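Local coordinates for glucose-6-phosphate isomerase (Chlamydia trachomatis D/UW-3/CX, PDB 6OTU), which catalyses the reversible isomerization of glucose-6-phosphate to fructose-6-phosphate, at residues 383-388 with 427-432; 401-406 with 432-437. One frame throughout, in Å; residues are numbered along the deposited sequence.

Interaction 1. Residues 383-388 with 427-432; sequences NCQHSF and FANLVA. With G6Q (glucose-6-phosphate), chain E.
Gln385 and Asn429 join by a single side-chain amide hydrogen bond, a small, buried polar contact between the 3-10 turn 383-386, in the loop after strand 375-377, and the middle of helix 422-439. Gln385 NE2 donates to Asn429 OD1 at 2.9 Å, with an N-H...O angle of 154°. The acceptor lies close to the plane of the Gln385 amide, but the donor stands above the carbonyl plane of Asn429, 35° out of it, and so misses the lone-pair directions. The two side chains cross at about a right angle, yet their amide planes are only 27° apart. Gln385 reaches the helix because its chain runs extended beyond CG. Its other amide atom, OE1, comes within 3.3 Å of Asn429 CB and is hydrogen-bonded to the hydroxyl of Tyr338. Asn429 ND2 bonds back to the carbonyl of Lys425 one turn earlier in its helix, so both amides are fixed in rotation by partners at each end.

The turn belongs to the sugar isomerase (SIS) fold of phosphoglucose isomerase and carries the active-site residue His386 next to Gln385. His386 ND1 and O5 of glucose-6-phosphate share a hydrogen bond of 2.7 Å, in the plane of the ring and at its edge, while the sugar O3 donates to the backbone His386 O, also at 2.7 Å. From across the dimer interface, Glu217 of the second subunit bonds His386 NE2, and Ser160, Ser210 and Thr215 of that subunit bond the same ligand through their side-chain hydroxyls.

Interaction 2. Residues 401-406 with 432-437; sequences VEFIGF and AQSLAL
Phe403 projects from strand 401-406 toward residues 432-437 of helix 422-439 and presents the far rim of its ring to Ser434 and Leu437. This is helix-on-sheet packing in an alpha/beta domain of the SIS type: the strand sits inside the mixed sheet, between 332-337 and 456-461, and the helix segment runs nearly antiparallel to it, 162° between directions, with the axes 10.5 Å apart. CG of Phe403 lies opposite its own carbonyl carbon and next to the backbone N (chi1 -73°), which carries CE2 and CZ out to the helix.

Ser434 CB makes the tightest approach, 3.5 Å from Phe403 CE2, arriving obliquely to the ring. Its hydroxyl is turned opposite the backbone N (chi1 164°) and is hydrogen-bonded to Ser456 and Thr60, so the serine offers the phenylalanine its carbon while its oxygen serves other parts of the fold. One turn on from Gln433, Leu437 meets the ring edge near its plane, by way of CD1. Gln433 adds its CB, 4.3 Å from Phe403 CZ, also obliquely; its amide leads away from the strand, and its OE1 bonds to His393 of helix 389-394, whose Phe389 also packs on Phe403 and Gln433. Within the strand, Val401 lies two residues before Phe403, and its CG1 covers one face of the Phe403 ring, 3.4 Å from the ring plane and over its centre.

The two contacts lie about 7 Å apart, centre to centre, and both use helix 422-439, with Ala432 common to both. Along the chain their segments alternate: turn 383-388, strand 401-406, then the helix residues 427-432 and 432-437. The turn bearing His386 and the sheet strand meet two neighbouring flanks of the same helix. Leu430 of interaction 1 bridges to the sheet, its CD2 3.6 Å from Phe403 CB, and Gln433 of interaction 2 reaches back to the turn, its NE2 3.5 Å from Gln385 CG. Both contacts also touch the second subunit, so the helix that packs on the sheet also adjoins the turn carrying His386 at the dimer interface.

Interaction 1. Residues 383-388 with 427-432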
loop_
_atom_site.group_PDB
_atom_site.type_symbol
_atom_site.label_atom_id
_atom_site.label_comp_id
_atom_site.label_asym_id
_atom_site.label_seq_id
_atom_site.Cartn_x
_atom_site.Cartn_y
_atom_site.Cartn_z
ATOM N N ASN A 383 0.627 -8.867 -10.044
ATOM C CA ASN A 383 1.914 -8.383 -9.518
ATOM C C ASN A 383 2.227 -8.988 -8.154
ATOM O O ASN A 383 3.361 -9.408 -7.903
ATOM C CB ASN A 383 1.941 -6.858 -9.407
ATOM C CG ASN A 383 1.636 -6.169 -10.711
ATOM O OD1 ASN A 383 0.580 -6.378 -11.288
ATOM N ND2 ASN A 383 2.550 -5.319 -11.170
ATOM N N CYS A 384 1.224 -9.068 -7.273
ATOM C CA CYS A 384 1.431 -9.567 -5.911
ATOM C C CYS A 384 2.022 -10.978 -5.891
ATOM O O CYS A 384 2.774 -11.317 -4.967
ATOM C CB CYS A 384 0.113 -9.547 -5.129
ATOM S SG CYS A 384 -1.179 -10.606 -5.868
ATOM N N GLN A 385 1.698 -11.812 -6.886
ATOM C CA GLN A 385 2.265 -13.165 -6.966
ATOM C C GLN A 385 3.793 -13.169 -7.084
ATOM O O GLN A 385 4.431 -14.180 -6.761
ATOM C CB GLN A 385 1.668 -13.928 -8.164
ATOM C CG GLN A 385 0.150 -13.845 -8.251
ATOM C CD GLN A 385 -0.427 -14.480 -9.494
ATOM O OE1 GLN A 385 -1.646 -14.650 -9.609
ATOM N NE2 GLN A 385 0.439 -14.832 -10.441
ATOM N N HIS A 386 4.395 -12.074 -7.543
ATOM C CA HIS A 386 5.834 -12.014 -7.737
ATOM C C HIS A 386 6.556 -11.357 -6.575
ATOM O O HIS A 386 7.785 -11.208 -6.625
ATOM C CB HIS A 386 6.169 -11.267 -9.035
ATOM C CG HIS A 386 5.486 -11.828 -10.242
ATOM N ND1 HIS A 386 6.140 -12.614 -11.167
ATOM C CD2 HIS A 386 4.200 -11.740 -10.663
ATOM C CE1 HIS A 386 5.292 -12.977 -12.114
ATOM N NE2 HIS A 386 4.105 -12.476 -11.824
ATOM N N SER A 387 5.832 -10.968 -5.531
ATOM C CA SER A 387 6.460 -10.213 -4.455
ATOM C C SER A 387 6.082 -10.785 -3.096
ATOM O O SER A 387 6.630 -11.820 -2.694
ATOM C CB SER A 387 6.103 -8.722 -4.558
ATOM O OG SER A 387 4.757 -8.476 -4.222
ATOM N N PHE A 388 5.157 -10.130 -2.382
ATOM C CA PHE A 388 4.900 -10.522 -0.999
ATOM C C PHE A 388 4.069 -11.784 -0.880
ATOM O O PHE A 388 3.934 -12.305 0.231
ATOM C CB PHE A 388 4.228 -9.391 -0.197
ATOM C CG PHE A 388 2.949 -8.879 -0.786
ATOM C CD1 PHE A 388 1.745 -9.537 -0.557
ATOM C CD2 PHE A 388 2.934 -7.701 -1.524
ATOM C CE1 PHE A 388 0.557 -9.050 -1.084
ATOM C CE2 PHE A 388 1.746 -7.214 -2.064
ATOM C CZ PHE A 388 0.554 -7.894 -1.841
ATOM N N PHE A 427 -7.929 -14.010 -14.471
ATOM C CA PHE A 427 -8.853 -14.621 -13.521
ATOM C C PHE A 427 -8.344 -15.974 -13.032
ATOM O O PHE A 427 -8.431 -16.281 -11.833
ATOM C CB PHE A 427 -10.237 -14.778 -14.145
ATOM C CG PHE A 427 -11.289 -15.130 -13.148
ATOM C CD1 PHE A 427 -11.565 -14.273 -12.092
ATOM C CD2 PHE A 427 -11.987 -16.316 -13.242
ATOM C CE1 PHE A 427 -12.525 -14.591 -11.155
ATOM C CE2 PHE A 427 -12.944 -16.634 -12.307
ATOM C CZ PHE A 427 -13.208 -15.766 -11.261
ATOM N N ALA A 428 -7.811 -16.788 -13.949
ATOM C CA ALA A 428 -7.346 -18.130 -13.609
ATOM C C ALA A 428 -6.228 -18.085 -12.580
ATOM O O ALA A 428 -6.166 -18.932 -11.681
ATOM C CB ALA A 428 -6.868 -18.850 -14.873
ATOM N N ASN A 429 -5.322 -17.119 -12.716
ATOM C CA ASN A 429 -4.264 -16.928 -11.724
ATOM C C ASN A 429 -4.845 -16.678 -10.333
ATOM O O ASN A 429 -4.367 -17.248 -9.347
ATOM C CB ASN A 429 -3.365 -15.761 -12.137
ATOM C CG ASN A 429 -2.124 -16.203 -12.910
ATOM O OD1 ASN A 429 -1.053 -16.416 -12.332
ATOM N ND2 ASN A 429 -2.253 -16.293 -14.227
ATOM N N LEU A 430 -5.868 -15.817 -10.234
ATOM C CA LEU A 430 -6.518 -15.572 -8.946
ATOM C C LEU A 430 -7.051 -16.873 -8.351
ATOM O O LEU A 430 -6.770 -17.206 -7.193
ATOM C CB LEU A 430 -7.644 -14.537 -9.119
ATOM C CG LEU A 430 -8.479 -13.983 -7.951
ATOM C CD1 LEU A 430 -9.345 -12.796 -8.411
ATOM C CD2 LEU A 430 -9.367 -15.029 -7.232
ATOM N N VAL A 431 -7.827 -17.623 -9.138
ATOM C CA VAL A 431 -8.392 -18.890 -8.671
ATOM C C VAL A 431 -7.284 -19.841 -8.225
ATOM O O VAL A 431 -7.353 -20.446 -7.149
ATOM C CB VAL A 431 -9.261 -19.523 -9.776
ATOM C CG1 VAL A 431 -9.599 -20.957 -9.430
ATOM C CG2 VAL A 431 -10.541 -18.679 -10.026
ATOM N N ALA A 432 -6.242 -19.988 -9.048
ATOM C CA ALA A 432 -5.188 -20.945 -8.721
ATOM C C ALA A 432 -4.510 -20.599 -7.401
ATOM O O ALA A 432 -4.130 -21.501 -6.643
ATOM C CB ALA A 432 -4.154 -21.016 -9.841
HETATM C C1 G6Q E . 12.397 -10.999 -7.599
HETATM C C2 G6Q E . 11.357 -12.087 -7.879
HETATM C C3 G6Q E . 10.266 -11.659 -8.854
HETATM C C4 G6Q E . 10.750 -11.498 -10.300
HETATM C C5 G6Q E . 9.574 -11.419 -11.275
HETATM C C6 G6Q E . 10.010 -11.077 -12.679
HETATM O O1 G6Q E . 13.365 -11.267 -6.968
HETATM O O2 G6Q E . 11.981 -13.272 -8.359
HETATM O O3 G6Q E . 9.679 -10.432 -8.416
HETATM O O4 G6Q E . 11.534 -10.314 -10.427
HETATM O O5 G6Q E . 8.868 -12.663 -11.253
HETATM O O6 G6Q E . 10.987 -12.071 -13.096
HETATM P P G6Q E . 11.802 -11.859 -14.476
HETATM O O1P G6Q E . 12.628 -10.596 -14.303
HETATM O O2P G6Q E . 12.661 -13.112 -14.596
HETATM O O3P G6Q E . 10.773 -11.739 -15.582
#

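Interaction 2. Residues 401-406 with 432-437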
loop_
_atom_site.group_PDB
_atom_site.type_symbol
_atom_site.label_atom_id
_atom_site.label_comp_id
_atom_site.label_asym_id
_atom_site.label_seq_id
_atom_site.Cartn_x
_atom_site.Cartn_y
_atom_site.Cartn_z
ATOM N N VAL A 401 -6.825 -13.373 2.994
ATOM C CA VAL A 401 -6.864 -12.605 1.753
ATOM C C VAL A 401 -8.306 -12.436 1.289
ATOM O O VAL A 401 -9.112 -13.369 1.362
ATOM C CB VAL A 401 -6.020 -13.268 0.637
ATOM C CG1 VAL A 401 -6.388 -12.715 -0.748
ATOM C CG2 VAL A 401 -4.560 -13.058 0.885
ATOM N N GLU A 402 -8.611 -11.248 0.789
ATOM C CA GLU A 402 -9.833 -10.951 0.061
ATOM C C GLU A 402 -9.453 -10.699 -1.398
ATOM O O GLU A 402 -8.927 -9.635 -1.737
ATOM C CB GLU A 402 -10.556 -9.751 0.676
ATOM C CG GLU A 402 -11.015 -9.980 2.126
ATOM C CD GLU A 402 -11.678 -8.757 2.760
ATOM O OE1 GLU A 402 -11.378 -7.610 2.364
ATOM O OE2 GLU A 402 -12.514 -8.946 3.664
ATOM N N PHE A 403 -9.722 -11.677 -2.261
ATOM C CA PHE A 403 -9.465 -11.527 -3.690
ATOM C C PHE A 403 -10.619 -10.798 -4.347
ATOM O O PHE A 403 -11.790 -11.095 -4.075
ATOM C CB PHE A 403 -9.305 -12.892 -4.379
ATOM C CG PHE A 403 -8.024 -13.593 -4.064
ATOM C CD1 PHE A 403 -6.812 -13.101 -4.537
ATOM C CD2 PHE A 403 -8.022 -14.733 -3.273
ATOM C CE1 PHE A 403 -5.612 -13.744 -4.235
ATOM C CE2 PHE A 403 -6.826 -15.394 -2.979
ATOM C CZ PHE A 403 -5.618 -14.894 -3.464
ATOM N N ILE A 404 -10.299 -9.875 -5.247
ATOM C CA ILE A 404 -11.322 -9.216 -6.049
ATOM C C ILE A 404 -10.972 -9.377 -7.517
ATOM O O ILE A 404 -9.863 -9.024 -7.929
ATOM C CB ILE A 404 -11.466 -7.724 -5.694
ATOM C CG1 ILE A 404 -11.596 -7.557 -4.177
ATOM C CG2 ILE A 404 -12.649 -7.125 -6.458
ATOM C CD1 ILE A 404 -11.990 -6.157 -3.718
ATOM N N GLY A 405 -11.926 -9.870 -8.311
ATOM C CA GLY A 405 -11.671 -10.105 -9.715
ATOM C C GLY A 405 -12.876 -9.901 -10.609
ATOM O O GLY A 405 -14.016 -9.725 -10.154
ATOM N N PHE A 406 -12.599 -9.927 -11.912
ATOM C CA PHE A 406 -13.621 -9.719 -12.927
ATOM C C PHE A 406 -13.417 -10.706 -14.063
ATOM O O PHE A 406 -12.294 -11.172 -14.320
ATOM C CB PHE A 406 -13.607 -8.270 -13.441
ATOM C CG PHE A 406 -13.689 -7.265 -12.337
ATOM C CD1 PHE A 406 -14.918 -6.873 -11.839
ATOM C CD2 PHE A 406 -12.535 -6.773 -11.739
ATOM C CE1 PHE A 406 -15.011 -5.968 -10.783
ATOM C CE2 PHE A 406 -12.616 -5.862 -10.689
ATOM C CZ PHE A 406 -13.865 -5.463 -10.207
ATOM N N ALA A 432 -6.242 -19.988 -9.048
ATOM C CA ALA A 432 -5.188 -20.945 -8.721
ATOM C C ALA A 432 -4.510 -20.599 -7.401
ATOM O O ALA A 432 -4.130 -21.501 -6.643
ATOM C CB ALA A 432 -4.154 -21.016 -9.841
ATOM N N GLN A 433 -4.370 -19.300 -7.100
ATOM C CA GLN A 433 -3.634 -18.874 -5.909
ATOM C C GLN A 433 -4.454 -19.071 -4.641
ATOM O O GLN A 433 -3.925 -19.517 -3.615
ATOM C CB GLN A 433 -3.204 -17.411 -6.056
ATOM C CG GLN A 433 -2.107 -17.216 -7.084
ATOM C CD GLN A 433 -0.706 -17.236 -6.467
ATOM O OE1 GLN A 433 -0.551 -17.324 -5.242
ATOM N NE2 GLN A 433 0.324 -17.164 -7.320
ATOM N N SER A 434 -5.741 -18.742 -4.699
ATOM C CA SER A 434 -6.647 -19.014 -3.586
ATOM C C SER A 434 -6.661 -20.509 -3.237
ATOM O O SER A 434 -6.444 -20.894 -2.081
ATOM C CB SER A 434 -8.045 -18.501 -3.947
ATOM O OG SER A 434 -9.046 -19.022 -3.107
ATOM N N LEU A 435 -6.881 -21.370 -4.235
ATOM C CA LEU A 435 -6.795 -22.815 -4.008
ATOM C C LEU A 435 -5.437 -23.222 -3.445
ATOM O O LEU A 435 -5.362 -24.016 -2.499
ATOM C CB LEU A 435 -7.074 -23.560 -5.308
ATOM C CG LEU A 435 -8.551 -23.542 -5.689
ATOM C CD1 LEU A 435 -8.751 -24.234 -7.009
ATOM C CD2 LEU A 435 -9.388 -24.218 -4.625
ATOM N N ALA A 436 -4.352 -22.687 -4.011
ATOM C CA ALA A 436 -3.020 -23.046 -3.539
ATOM C C ALA A 436 -2.811 -22.603 -2.097
ATOM O O ALA A 436 -2.277 -23.364 -1.281
ATOM C CB ALA A 436 -1.963 -22.438 -4.461
ATOM N N LEU A 437 -3.256 -21.384 -1.757
ATOM C CA LEU A 437 -3.111 -20.891 -0.388
ATOM C C LEU A 437 -3.894 -21.757 0.591
ATOM O O LEU A 437 -3.429 -22.021 1.704
ATOM C CB LEU A 437 -3.561 -19.424 -0.291
ATOM C CG LEU A 437 -2.588 -18.344 -0.792
ATOM C CD1 LEU A 437 -3.278 -16.986 -0.999
ATOM C CD2 LEU A 437 -1.376 -18.204 0.136
#